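Local coordinates for protein triphenylmethane reductase (Citrobacter sp., PDB 2VRB) that binds NADP(H) in a Rossmann-type domain of the short-chain dehydrogenase/reductase family and probably uses it to reduce triphenylmethane dyes, at residues Gly7-Leu12 with Ala31-Val36; Thr81-Gln86 with Ala118-Ala123; Ser113-Ala118 with Ala249-Ala254; Ala183-Glu188 with Gln268-Ser273. One frame throughout, in Å; residues are numbered along the deposited sequence.

Contact 1 of 4, residues Gly7-Leu12 with Ala31-Val36; sequences GATGQL and AIVRNV. With NAP (NADP nicotinamide-adenine-dinucleotide phosphate), chain B.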
loop_
_atom_site.group_PDB
_atom_site.type_symbol
_atom_site.label_atom_id
_atom_site.label_comp_id
_atom_site.label_asym_id
_atom_site.label_seq_id
_atom_site.Cartn_x
_atom_site.Cartn_y
_atom_site.Cartn_z
ATOM N N GLY A 7 19.717 -4.651 3.795
ATOM C CA GLY A 7 20.130 -3.716 4.843
ATOM C C GLY A 7 21.160 -4.307 5.790
ATOM O O GLY A 7 21.310 -3.866 6.958
ATOM N N ALA A 8 21.940 -5.256 5.269
ATOM C CA ALA A 8 22.826 -6.077 6.096
ATOM C C ALA A 8 23.996 -5.339 6.736
ATOM O O ALA A 8 24.529 -5.809 7.743
ATOM C CB ALA A 8 23.344 -7.303 5.306
ATOM N N THR A 9 24.397 -4.203 6.169
ATOM C CA THR A 9 25.453 -3.417 6.807
ATOM C C THR A 9 24.886 -2.329 7.715
ATOM O O THR A 9 25.644 -1.624 8.391
ATOM C CB THR A 9 26.463 -2.809 5.824
ATOM O OG1 THR A 9 25.793 -1.946 4.908
ATOM C CG2 THR A 9 27.171 -3.904 5.036
ATOM N N GLY A 10 23.564 -2.198 7.734
ATOM C CA GLY A 10 22.896 -1.259 8.638
ATOM C C GLY A 10 22.881 -1.784 10.060
ATOM O O GLY A 10 23.303 -2.902 10.336
ATOM N N GLN A 11 22.344 -0.991 10.976
ATOM C CA GLN A 11 22.403 -1.375 12.382
ATOM C C GLN A 11 21.552 -2.604 12.696
ATOM O O GLN A 11 22.060 -3.583 13.265
ATOM C CB GLN A 11 22.036 -0.179 13.238
ATOM C CG GLN A 11 23.189 0.804 13.311
ATOM C CD GLN A 11 22.803 2.131 13.938
ATOM O OE1 GLN A 11 23.068 2.356 15.103
ATOM N NE2 GLN A 11 22.171 3.016 13.155
ATOM N N LEU A 12 20.282 -2.584 12.271
ATOM C CA LEU A 12 19.373 -3.690 12.534
ATOM C C LEU A 12 19.848 -4.968 11.810
ATOM O O LEU A 12 19.958 -6.023 12.438
ATOM C CB LEU A 12 17.919 -3.345 12.098
ATOM C CG LEU A 12 16.872 -4.428 12.384
ATOM C CD1 LEU A 12 16.598 -4.516 13.898
ATOM C CD2 LEU A 12 15.542 -4.207 11.643
ATOM N N ALA A 31 24.125 -11.866 2.814
ATOM C CA ALA A 31 23.985 -10.453 3.106
ATOM C C ALA A 31 23.760 -9.716 1.810
ATOM O O ALA A 31 24.578 -9.798 0.912
ATOM C CB ALA A 31 25.235 -9.901 3.837
ATOM N N ILE A 32 22.643 -8.992 1.711
ATOM C CA ILE A 32 22.375 -8.208 0.508
ATOM C C ILE A 32 22.544 -6.772 0.886
ATOM O O ILE A 32 21.988 -6.283 1.870
ATOM C CB ILE A 32 20.976 -8.479 -0.083
ATOM C CG1 ILE A 32 20.901 -9.936 -0.565
ATOM C CG2 ILE A 32 20.661 -7.496 -1.221
ATOM C CD1 ILE A 32 19.509 -10.518 -0.496
ATOM N N VAL A 33 23.304 -6.073 0.086
ATOM C CA VAL A 33 23.964 -4.907 0.569
ATOM C C VAL A 33 24.128 -3.951 -0.615
ATOM O O VAL A 33 24.311 -4.390 -1.761
ATOM C CB VAL A 33 25.357 -5.388 1.159
ATOM C CG1 VAL A 33 26.520 -4.580 0.689
ATOM C CG2 VAL A 33 25.313 -5.564 2.632
ATOM N N ARG A 34 24.066 -2.655 -0.334
ATOM C CA ARG A 34 24.268 -1.650 -1.363
ATOM C C ARG A 34 25.771 -1.474 -1.665
ATOM O O ARG A 34 26.185 -1.472 -2.834
ATOM C CB ARG A 34 23.595 -0.331 -0.923
ATOM C CG ARG A 34 23.980 0.887 -1.768
ATOM C CD ARG A 34 23.023 2.029 -1.541
ATOM N NE ARG A 34 23.081 2.549 -0.181
ATOM C CZ ARG A 34 22.653 3.762 0.159
ATOM N NH1 ARG A 34 22.158 4.563 -0.781
ATOM N NH2 ARG A 34 22.712 4.172 1.424
ATOM N N ASN A 35 26.582 -1.374 -0.613
ATOM C CA ASN A 35 28.009 -1.129 -0.718
ATOM C C ASN A 35 28.783 -2.379 -0.293
ATOM O O ASN A 35 28.878 -2.723 0.891
ATOM C CB ASN A 35 28.389 0.123 0.107
ATOM C CG ASN A 35 29.897 0.418 0.134
ATOM O OD1 ASN A 35 30.728 -0.331 -0.400
ATOM N ND2 ASN A 35 30.254 1.526 0.778
ATOM N N VAL A 36 29.332 -3.053 -1.296
ATOM C CA VAL A 36 29.973 -4.332 -1.127
ATOM C C VAL A 36 31.263 -4.243 -0.301
ATOM O O VAL A 36 31.582 -5.168 0.451
ATOM C CB VAL A 36 30.201 -4.994 -2.522
ATOM C CG1 VAL A 36 31.431 -5.836 -2.525
ATOM C CG2 VAL A 36 28.967 -5.785 -2.927
HETATM P PA NAP B . 20.201 2.063 9.303
HETATM O O1A NAP B . 20.128 3.440 8.721
HETATM O O2A NAP B . 21.325 1.709 10.222
HETATM O O5B NAP B . 20.215 1.046 8.055
HETATM C C5B NAP B . 19.618 1.313 6.802
HETATM C C4B NAP B . 20.170 0.240 5.858
HETATM O O4B NAP B . 19.511 0.296 4.610
HETATM C C3B NAP B . 21.673 0.438 5.594
HETATM O O3B NAP B . 22.284 -0.835 5.584
HETATM C C2B NAP B . 21.740 1.047 4.216
HETATM O O2B NAP B . 22.891 0.721 3.461
HETATM C C1B NAP B . 20.512 0.392 3.602
HETATM N N9A NAP B . 20.136 1.144 2.403
HETATM C C8A NAP B . 19.946 2.483 2.243
HETATM N N7A NAP B . 19.635 2.706 0.941
HETATM C C5A NAP B . 19.650 1.516 0.284
HETATM C C6A NAP B . 19.432 1.158 -1.052
HETATM N N6A NAP B . 19.127 2.074 -1.982
HETATM N N1A NAP B . 19.528 -0.182 -1.377
HETATM C C2A NAP B . 19.856 -1.155 -0.452
HETATM N N3A NAP B . 20.077 -0.787 0.857
HETATM C C4A NAP B . 19.964 0.525 1.201
HETATM O O3 NAP B . 18.803 1.687 10.021
HETATM P PN NAP B . 18.497 0.561 11.128
HETATM O O1N NAP B . 19.188 -0.714 10.849
HETATM O O2N NAP B . 18.761 1.213 12.467
HETATM O O5D NAP B . 16.898 0.288 10.891
HETATM C C5D NAP B . 16.490 -0.484 9.776
HETATM C C4D NAP B . 15.320 0.113 8.980
HETATM O O4D NAP B . 14.248 0.350 9.867
HETATM C C3D NAP B . 15.628 1.449 8.309
HETATM O O3D NAP B . 15.953 1.276 6.943
HETATM C C2D NAP B . 14.377 2.290 8.521
HETATM O O2D NAP B . 13.421 2.220 7.472
HETATM C C1D NAP B . 13.703 1.650 9.717
HETATM N N1N NAP B . 13.887 2.461 10.943
HETATM C C2N NAP B . 13.156 2.152 12.008
HETATM C C3N NAP B . 13.175 2.827 13.204
HETATM C C7N NAP B . 12.380 2.489 14.339
HETATM O O7N NAP B . 12.576 3.365 15.462
HETATM N N7N NAP B . 11.522 1.430 14.250
HETATM C C4N NAP B . 14.075 3.941 13.259
HETATM C C5N NAP B . 14.835 4.259 12.179
HETATM C C6N NAP B . 14.710 3.489 11.006
HETATM P P2B NAP B . 24.311 1.520 3.655
HETATM O O1X NAP B . 24.949 1.064 4.963
HETATM O O2X NAP B . 24.073 3.020 3.638
HETATM O O3X NAP B . 25.208 1.109 2.495
HETATM O O HOH W 1 20.322 -3.888 0.871
#
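A8 and A31 face each other where the turn after strand 3-5 passes the end of strand 29-33, their CA atoms 5.4 Å apart; a type I turn from G7 to G10, closed by G10 N to G7 O, leads into helix 11-21 with G10 as its N-cap. One water joins the two backbones, accepting from G7 N and donating to I32 O, each at 3.1 Å. The methyl of A8 points at the strand and meets CB of A31 and CG2 of V33. Beside it the side chains of T9 and V33 cross nearly at right angles, with T9 CG2 pressed to 3.5 Å from V33 CG2, a tight fit for two methyls. This is the glycine-rich turn of a Rossmann beta-alpha-beta unit, and NADP lies over it. The diphosphate sits at the start of the helix: L12 N reaches NAP O1N at 2.6 Å, and Q11 N gives NAP O2A a nearly straight bond (170°). The 2'-phosphate is held from both segments, by T9 OG1 to NAP O1X (3.1 Å) and R34 NH2 to NAP O2X (2.8 Å). A bend at chi3 (65°) brings the R34 guanidinium face to the adenine, N7A lying 3.3 Å from the guanidinium plane, over its centre, while the phosphorus NAP P2B lies in that plane at its edge. D53 and Y54 are further hydrogen-bonding partners of the cofactor.

Contact 2 of 4, residues Thr81-Gln86 with Ala118-Ala123; sequences TLLIVQ and AHVHLA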
loop_
_atom_site.group_PDB
_atom_site.type_symbol
_atom_site.label_atom_id
_atom_site.label_comp_id
_atom_site.label_asym_id
_atom_site.label_seq_id
_atom_site.Cartn_x
_atom_site.Cartn_y
_atom_site.Cartn_z
ATOM N N THR A 81 7.752 8.960 -0.461
ATOM C CA THR A 81 7.181 8.640 -1.763
ATOM C C THR A 81 8.211 7.869 -2.594
ATOM O O THR A 81 7.885 6.892 -3.275
ATOM C CB THR A 81 6.685 9.908 -2.451
ATOM O OG1 THR A 81 5.705 10.531 -1.622
ATOM C CG2 THR A 81 6.044 9.624 -3.785
ATOM N N LEU A 82 9.475 8.284 -2.517
ATOM C CA LEU A 82 10.574 7.518 -3.115
ATOM C C LEU A 82 10.693 6.122 -2.484
ATOM O O LEU A 82 10.837 5.124 -3.189
ATOM C CB LEU A 82 11.899 8.279 -2.952
ATOM C CG LEU A 82 13.144 7.512 -3.390
ATOM C CD1 LEU A 82 13.053 7.178 -4.892
ATOM C CD2 LEU A 82 14.372 8.302 -3.114
ATOM N N LEU A 83 10.624 6.055 -1.158
ATOM C CA LEU A 83 10.662 4.779 -0.449
ATOM C C LEU A 83 9.576 3.789 -0.952
ATOM O O LEU A 83 9.829 2.630 -1.032
ATOM C CB LEU A 83 10.534 5.000 1.069
ATOM C CG LEU A 83 11.125 4.001 2.061
ATOM C CD1 LEU A 83 12.567 3.625 1.664
ATOM C CD2 LEU A 83 11.053 4.496 3.506
ATOM N N ILE A 84 8.397 4.268 -1.292
ATOM C CA ILE A 84 7.352 3.388 -1.877
ATOM C C ILE A 84 7.783 2.775 -3.208
ATOM O O ILE A 84 7.544 1.592 -3.457
ATOM C CB ILE A 84 5.992 4.126 -1.973
ATOM C CG1 ILE A 84 5.503 4.411 -0.527
ATOM C CG2 ILE A 84 4.927 3.339 -2.847
ATOM C CD1 ILE A 84 4.057 4.419 -0.345
ATOM N N VAL A 85 8.398 3.574 -4.077
ATOM C CA VAL A 85 8.993 3.031 -5.315
ATOM C C VAL A 85 10.050 1.961 -5.019
ATOM O O VAL A 85 9.997 0.899 -5.591
ATOM C CB VAL A 85 9.533 4.154 -6.248
ATOM C CG1 VAL A 85 10.084 3.588 -7.568
ATOM C CG2 VAL A 85 8.420 5.117 -6.578
ATOM N N GLN A 86 11.008 2.250 -4.133
ATOM C CA GLN A 86 12.083 1.319 -3.782
ATOM C C GLN A 86 11.527 0.002 -3.257
ATOM O O GLN A 86 11.892 -1.099 -3.731
ATOM C CB GLN A 86 12.967 1.956 -2.698
ATOM C CG GLN A 86 13.803 3.116 -3.267
ATOM C CD GLN A 86 14.683 3.766 -2.222
ATOM O OE1 GLN A 86 14.555 3.495 -1.021
ATOM N NE2 GLN A 86 15.606 4.620 -2.679
ATOM N N ALA A 118 4.175 5.585 8.418
ATOM C CA ALA A 118 3.347 4.403 8.635
ATOM C C ALA A 118 2.604 4.007 7.339
ATOM O O ALA A 118 2.343 2.846 7.123
ATOM C CB ALA A 118 2.336 4.660 9.719
ATOM N N HIS A 119 2.307 4.984 6.488
ATOM C CA HIS A 119 1.606 4.726 5.196
ATOM C C HIS A 119 2.536 3.992 4.246
ATOM O O HIS A 119 2.091 3.222 3.467
ATOM C CB HIS A 119 1.208 6.053 4.555
ATOM C CG HIS A 119 0.152 6.774 5.316
ATOM N ND1 HIS A 119 0.041 8.155 5.328
ATOM C CD2 HIS A 119 -0.828 6.303 6.115
ATOM C CE1 HIS A 119 -1.009 8.488 6.054
ATOM N NE2 HIS A 119 -1.553 7.390 6.542
ATOM N N VAL A 120 3.837 4.248 4.319
ATOM C CA VAL A 120 4.810 3.501 3.504
ATOM C C VAL A 120 4.808 2.012 3.903
ATOM O O VAL A 120 4.887 1.102 3.047
ATOM C CB VAL A 120 6.253 4.078 3.684
ATOM C CG1 VAL A 120 7.293 3.240 2.948
ATOM C CG2 VAL A 120 6.327 5.494 3.144
ATOM N N HIS A 121 4.811 1.760 5.211
ATOM C CA HIS A 121 4.877 0.367 5.690
ATOM C C HIS A 121 3.600 -0.364 5.326
ATOM O O HIS A 121 3.629 -1.515 4.889
ATOM C CB HIS A 121 5.097 0.301 7.200
ATOM C CG HIS A 121 6.454 0.762 7.610
ATOM N ND1 HIS A 121 7.600 0.270 7.030
ATOM C CD2 HIS A 121 6.844 1.756 8.448
ATOM C CE1 HIS A 121 8.659 0.861 7.588
ATOM N NE2 HIS A 121 8.226 1.768 8.452
ATOM N N LEU A 122 2.474 0.284 5.518
ATOM C CA LEU A 122 1.179 -0.333 4.985
ATOM C C LEU A 122 1.150 -0.523 3.484
ATOM O O LEU A 122 0.643 -1.567 2.978
ATOM C CB LEU A 122 0.006 0.514 5.409
ATOM C CG LEU A 122 -0.264 0.418 6.918
ATOM C CD1 LEU A 122 -1.028 1.645 7.392
ATOM C CD2 LEU A 122 -1.062 -0.858 7.177
ATOM N N ALA A 123 1.636 0.462 2.712
ATOM C CA ALA A 123 1.677 0.246 1.243
ATOM C C ALA A 123 2.498 -0.983 0.905
ATOM O O ALA A 123 2.167 -1.756 0.002
ATOM C CB ALA A 123 2.254 1.479 0.512
#
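V120 points its forked side chain at helix 80-96 and divides its two methyls between neighbouring residues there, CG1 going chiefly to L83 and CG2 to I84. The L83 side chain crosses it at about a right angle, laying CB, CG and CD2 along the same methyl, with L83 CD2 and V120 CG1 4.0 Å apart. I84 runs past V120 at a slant. Its CG1 lies 3.9 Å from V120 CG2, and the chain continues beyond it to CD1, which stops 3.6 Å from the methyl of A123, one helical turn further on. That reach follows from the first torsion of I84: with CG1 anti to the carbonyl carbon (chi1 -66°), the longer branch swings across to the other helix although the CB itself is set obliquely to it. The short helical segments 81-86 and 118-123 run nearly parallel, at 17°, with their axes 9.6 Å apart. They belong to helices 80-96 and 117-131, which precede and follow strand 101-107 of the parallel Rossmann sheet. I84 also packs on T130 of the second subunit, so the pair borders the dimer interface, and L83 lies near S74 and G75 of the cofactor site. Across the two segments no hydrogen bond forms; branched aliphatic groups and one alanine methyl make a buried join held by van der Waals packing, with no polar bond to fix its direction.

Contact 3 of 4, residues Ser113-Ala118 with Ala249-Ala254; sequences SIIPLA and AAIYDA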
loop_
_atom_site.group_PDB
_atom_site.type_symbol
_atom_site.label_atom_id
_atom_site.label_comp_id
_atom_site.label_asym_id
_atom_site.label_seq_id
_atom_site.Cartn_x
_atom_site.Cartn_y
_atom_site.Cartn_z
ATOM N N SER A 113 -1.466 5.040 13.156
ATOM C CA SER A 113 -0.399 6.032 13.232
ATOM C C SER A 113 -0.795 7.354 12.589
ATOM O O SER A 113 -1.636 7.388 11.669
ATOM C CB SER A 113 0.893 5.485 12.649
ATOM O OG SER A 113 1.891 6.490 12.557
ATOM N N ILE A 114 -0.238 8.446 13.145
ATOM C CA ILE A 114 -0.260 9.780 12.533
ATOM C C ILE A 114 1.104 10.208 11.976
ATOM O O ILE A 114 1.303 11.370 11.634
ATOM C CB ILE A 114 -0.822 10.853 13.497
ATOM C CG1 ILE A 114 0.137 11.138 14.681
ATOM C CG2 ILE A 114 -2.217 10.397 14.013
ATOM C CD1 ILE A 114 -0.157 12.475 15.401
ATOM N N ILE A 115 2.032 9.257 11.840
ATOM C CA ILE A 115 3.330 9.511 11.233
ATOM C C ILE A 115 3.307 9.052 9.747
ATOM O O ILE A 115 2.948 7.918 9.462
ATOM C CB ILE A 115 4.399 8.708 12.020
ATOM C CG1 ILE A 115 4.503 9.225 13.451
ATOM C CG2 ILE A 115 5.777 8.719 11.340
ATOM C CD1 ILE A 115 5.137 10.592 13.569
ATOM N N PRO A 116 3.720 9.910 8.786
ATOM C CA PRO A 116 3.506 9.485 7.366
ATOM C C PRO A 116 4.290 8.234 6.967
ATOM O O PRO A 116 3.910 7.510 6.057
ATOM C CB PRO A 116 4.001 10.692 6.565
ATOM C CG PRO A 116 3.979 11.854 7.540
ATOM C CD PRO A 116 4.362 11.240 8.867
ATOM N N LEU A 117 5.388 7.953 7.663
ATOM C CA LEU A 117 6.106 6.745 7.371
ATOM C C LEU A 117 5.228 5.494 7.594
ATOM O O LEU A 117 5.515 4.438 7.019
ATOM C CB LEU A 117 7.408 6.669 8.194
ATOM C CG LEU A 117 8.310 5.456 8.029
ATOM C CD1 LEU A 117 8.761 5.173 6.560
ATOM C CD2 LEU A 117 9.524 5.583 8.968
ATOM N N ALA A 118 4.175 5.585 8.418
ATOM C CA ALA A 118 3.347 4.403 8.635
ATOM C C ALA A 118 2.604 4.007 7.339
ATOM O O ALA A 118 2.343 2.846 7.123
ATOM C CB ALA A 118 2.336 4.660 9.719
ATOM N N ALA A 249 11.094 16.201 16.142
ATOM C CA ALA A 249 9.954 16.896 16.750
ATOM C C ALA A 249 8.626 16.251 16.389
ATOM O O ALA A 249 7.747 16.184 17.224
ATOM C CB ALA A 249 9.948 18.410 16.406
ATOM N N ALA A 250 8.479 15.760 15.159
ATOM C CA ALA A 250 7.218 15.129 14.750
ATOM C C ALA A 250 6.988 13.755 15.426
ATOM O O ALA A 250 5.852 13.340 15.727
ATOM C CB ALA A 250 7.155 15.027 13.217
ATOM N N ILE A 251 8.074 13.040 15.676
ATOM C CA ILE A 251 7.996 11.778 16.380
ATOM C C ILE A 251 7.609 12.047 17.831
ATOM O O ILE A 251 6.746 11.380 18.364
ATOM C CB ILE A 251 9.306 10.970 16.246
ATOM C CG1 ILE A 251 9.295 10.211 14.915
ATOM C CG2 ILE A 251 9.431 9.966 17.367
ATOM C CD1 ILE A 251 10.615 9.436 14.573
ATOM N N TYR A 252 8.204 13.062 18.468
ATOM C CA TYR A 252 7.828 13.364 19.828
ATOM C C TYR A 252 6.409 13.851 19.897
ATOM O O TYR A 252 5.724 13.569 20.857
ATOM C CB TYR A 252 8.734 14.450 20.436
ATOM C CG TYR A 252 10.110 13.989 20.823
ATOM C CD1 TYR A 252 10.319 12.777 21.492
ATOM C CD2 TYR A 252 11.214 14.798 20.567
ATOM C CE1 TYR A 252 11.626 12.384 21.872
ATOM C CE2 TYR A 252 12.516 14.418 20.931
ATOM C CZ TYR A 252 12.712 13.211 21.572
ATOM O OH TYR A 252 13.991 12.866 21.938
ATOM N N ASP A 253 5.983 14.641 18.902
ATOM C CA ASP A 253 4.643 15.215 18.913
ATOM C C ASP A 253 3.652 14.098 18.859
ATOM O O ASP A 253 2.657 14.106 19.580
ATOM C CB ASP A 253 4.468 16.176 17.718
ATOM C CG ASP A 253 3.061 16.761 17.614
ATOM O OD1 ASP A 253 2.286 16.227 16.795
ATOM O OD2 ASP A 253 2.759 17.759 18.311
ATOM N N ALA A 254 3.938 13.112 18.017
ATOM C CA ALA A 254 3.084 11.950 17.878
ATOM C C ALA A 254 3.024 11.139 19.170
ATOM O O ALA A 254 1.946 10.749 19.620
ATOM C CB ALA A 254 3.559 11.078 16.700
#
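S113 OG is gripped twice: it accepts from I115 N at 2.9 Å in an ST turn (N-H...O 164°), and it is also hydrogen-bonded to E259 OE2. The other carboxylate oxygen of E259 takes I114 N, so both carboxylate oxygens of E259 bind the bend that carries the two isoleucines to helix 242-256. Both isoleucines close on the methyl of A254, which points toward them. I115 is the closer. Its first torsion sets CG1 anti to the carbonyl carbon (chi1 -65°), and the second turns CD1 toward the helix, bringing that methyl 3.5 Å from A254 CB. The same CD1 rests 3.6 Å from the carbonyl oxygen of A250, one turn earlier, and reaches the flank of I251, with I251 CG1 at 4.4 Å. It thus settles among A250, I251 and A254 on the helix surface. I114 arrives from the more exposed side, lying with CG1 4.0 Å from A254 CB and its CD1 beside A254 CA. The alanine methyl is therefore touched by both branched chains, while the outer edge of the patch is partly open to solvent. I251 also lies about 6 Å from the bound NADP, between side chain and cofactor. The contact is a small apolar patch joining the loop that enters helix 117-131, after strand 101-107 of the Rossmann sheet, to helix 242-256 in the C-terminal part of this NmrA-like fold.

Contact 4 of 4, residues Ala183-Glu188 with Gln268-Ser273; sequences ATVLTE and QKLIGS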
loop_
_atom_site.group_PDB
_atom_site.type_symbol
_atom_site.label_atom_id
_atom_site.label_comp_id
_atom_site.label_asym_id
_atom_site.label_seq_id
_atom_site.Cartn_x
_atom_site.Cartn_y
_atom_site.Cartn_z
ATOM N N ALA A 183 15.360 -12.815 13.642
ATOM C CA ALA A 183 16.177 -14.044 13.517
ATOM C C ALA A 183 15.402 -15.256 13.995
ATOM O O ALA A 183 15.488 -16.317 13.405
ATOM C CB ALA A 183 17.488 -13.902 14.292
ATOM N N THR A 184 14.650 -15.101 15.076
ATOM C CA THR A 184 13.835 -16.198 15.596
ATOM C C THR A 184 12.818 -16.646 14.551
ATOM O O THR A 184 12.658 -17.823 14.279
ATOM C CB THR A 184 13.110 -15.763 16.890
ATOM O OG1 THR A 184 14.082 -15.246 17.794
ATOM C CG2 THR A 184 12.434 -16.939 17.552
ATOM N N VAL A 185 12.116 -15.681 13.977
ATOM C CA VAL A 185 11.074 -15.964 13.012
ATOM C C VAL A 185 11.604 -16.663 11.749
ATOM O O VAL A 185 10.913 -17.507 11.181
ATOM C CB VAL A 185 10.317 -14.643 12.665
ATOM C CG1 VAL A 185 9.568 -14.756 11.418
ATOM C CG2 VAL A 185 9.372 -14.239 13.827
ATOM N N LEU A 186 12.799 -16.273 11.307
ATOM C CA LEU A 186 13.428 -16.816 10.097
ATOM C C LEU A 186 13.920 -18.249 10.296
ATOM O O LEU A 186 14.127 -18.978 9.321
ATOM C CB LEU A 186 14.588 -15.910 9.640
ATOM C CG LEU A 186 14.214 -14.474 9.183
ATOM C CD1 LEU A 186 15.433 -13.581 9.061
ATOM C CD2 LEU A 186 13.474 -14.536 7.859
ATOM N N THR A 187 14.091 -18.653 11.555
ATOM C CA THR A 187 14.748 -19.943 11.865
ATOM C C THR A 187 13.861 -20.952 12.592
ATOM O O THR A 187 14.348 -21.981 13.078
ATOM C CB THR A 187 16.043 -19.747 12.667
ATOM O OG1 THR A 187 15.761 -19.016 13.860
ATOM C CG2 THR A 187 17.071 -18.996 11.850
ATOM N N GLU A 188 12.564 -20.666 12.667
ATOM C CA GLU A 188 11.604 -21.625 13.233
ATOM C C GLU A 188 10.266 -21.569 12.500
ATOM O O GLU A 188 9.919 -20.560 11.876
ATOM C CB GLU A 188 11.426 -21.460 14.755
ATOM C CG GLU A 188 10.913 -20.115 15.196
ATOM C CD GLU A 188 10.602 -20.007 16.689
ATOM O OE1 GLU A 188 9.575 -19.365 17.071
ATOM O OE2 GLU A 188 11.401 -20.512 17.494
ATOM N N GLN A 268 7.486 -10.421 23.614
ATOM C CA GLN A 268 7.823 -11.223 24.767
ATOM C C GLN A 268 7.556 -12.688 24.519
ATOM O O GLN A 268 8.313 -13.542 24.980
ATOM C CB GLN A 268 7.052 -10.776 25.980
ATOM C CG GLN A 268 7.341 -11.603 27.250
ATOM C CD GLN A 268 6.500 -11.105 28.404
ATOM O OE1 GLN A 268 5.298 -11.361 28.466
ATOM N NE2 GLN A 268 7.114 -10.343 29.291
ATOM N N LYS A 269 6.462 -12.989 23.820
ATOM C CA LYS A 269 6.166 -14.377 23.533
ATOM C C LYS A 269 7.163 -14.950 22.554
ATOM O O LYS A 269 7.452 -16.141 22.585
ATOM C CB LYS A 269 4.723 -14.564 23.092
ATOM C CG LYS A 269 3.807 -14.435 24.327
ATOM C CD LYS A 269 2.312 -14.414 24.032
ATOM C CE LYS A 269 1.573 -14.342 25.357
ATOM N NZ LYS A 269 0.122 -14.004 25.184
ATOM N N LEU A 270 7.736 -14.087 21.723
ATOM C CA LEU A 270 8.648 -14.569 20.693
ATOM C C LEU A 270 10.057 -14.720 21.214
ATOM O O LEU A 270 10.714 -15.715 20.916
ATOM C CB LEU A 270 8.616 -13.624 19.498
ATOM C CG LEU A 270 9.274 -13.989 18.172
ATOM C CD1 LEU A 270 8.769 -15.317 17.589
ATOM C CD2 LEU A 270 8.890 -12.815 17.280
ATOM N N ILE A 271 10.532 -13.738 21.971
ATOM C CA ILE A 271 11.926 -13.745 22.415
ATOM C C ILE A 271 12.165 -13.978 23.920
ATOM O O ILE A 271 13.318 -14.039 24.338
ATOM C CB ILE A 271 12.687 -12.457 22.007
ATOM C CG1 ILE A 271 12.181 -11.245 22.805
ATOM C CG2 ILE A 271 12.667 -12.271 20.493
ATOM C CD1 ILE A 271 12.957 -9.952 22.560
ATOM N N GLY A 272 11.112 -14.083 24.733
ATOM C CA GLY A 272 11.316 -14.175 26.190
ATOM C C GLY A 272 11.442 -12.796 26.830
ATOM O O GLY A 272 11.005 -11.806 26.241
ATOM N N SER A 273 12.051 -12.709 28.017
ATOM C CA SER A 273 12.014 -11.470 28.798
ATOM C C SER A 273 12.612 -10.288 28.028
ATOM O O SER A 273 13.552 -10.460 27.256
ATOM C CB SER A 273 12.740 -11.644 30.126
ATOM O OG SER A 273 12.738 -12.997 30.481
HETATM O O HOH W 2 9.579 -18.277 19.869
#
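L270 forms the tight half of this contact, reaching from the end of helix 266-271 to the last turn of helix 175-186. Its CG stands anti to the backbone N (chi1 -169°), which sends both terminal methyls toward T184 and V185. L270 CD2 comes 3.8 Å from V185 CG2, the two side chains crossing near a right angle, and L270 CD1 shares its surface between V185 CG2 and T184 CG2, each at 4.0 Å. The T184 and L270 side chains lie alongside each other, running in opposite senses, so that T184 CG2 also nears the carbonyl oxygen of L270. The hydroxyl of T184 is engaged within its own helix, bonded to L180 O, and what it offers L270 is its methyl. V185 turns inward as well, packing on T136 and L138 of strand 135-140 in the central sheet. The other side is looser and wetter. Exposed E188, with its chain extended beyond CG, approaches L270 no closer than 4.2 Å, from OE1 to CD1. A water links the same carboxylate oxygen to the L270 carbonyl instead, donating to E188 OE1 and to L270 O at 3.0 Å each, while H191 NE2 is a further partner of that carboxylate oxygen. Just beyond, G272 ends the helix with a positive phi. The direct contact is thus aliphatic, and the polar link between the segments runs through a water.

Contact 1 comes first along the chain, closing the short beta-alpha-beta loop from the end of strand 3-5 to strand 29-33, and is complete before any other begins. Contact 2 then closes the loop through strand 101-107, pairing helices 80-96 and 117-131. Contact 3 opens inside that loop and crosses contact 2: the two share A118 and touch where L83 CD2 meets L117 CD1 at 3.9 Å. Its far partner lies 131 residues on, in helix 242-256. Contact 4 starts within this span and ends beyond it, so contacts 3 and 4 also cross, on opposite sides of the chain's centre. Together the last two tie the C-terminal helices back to the Rossmann core.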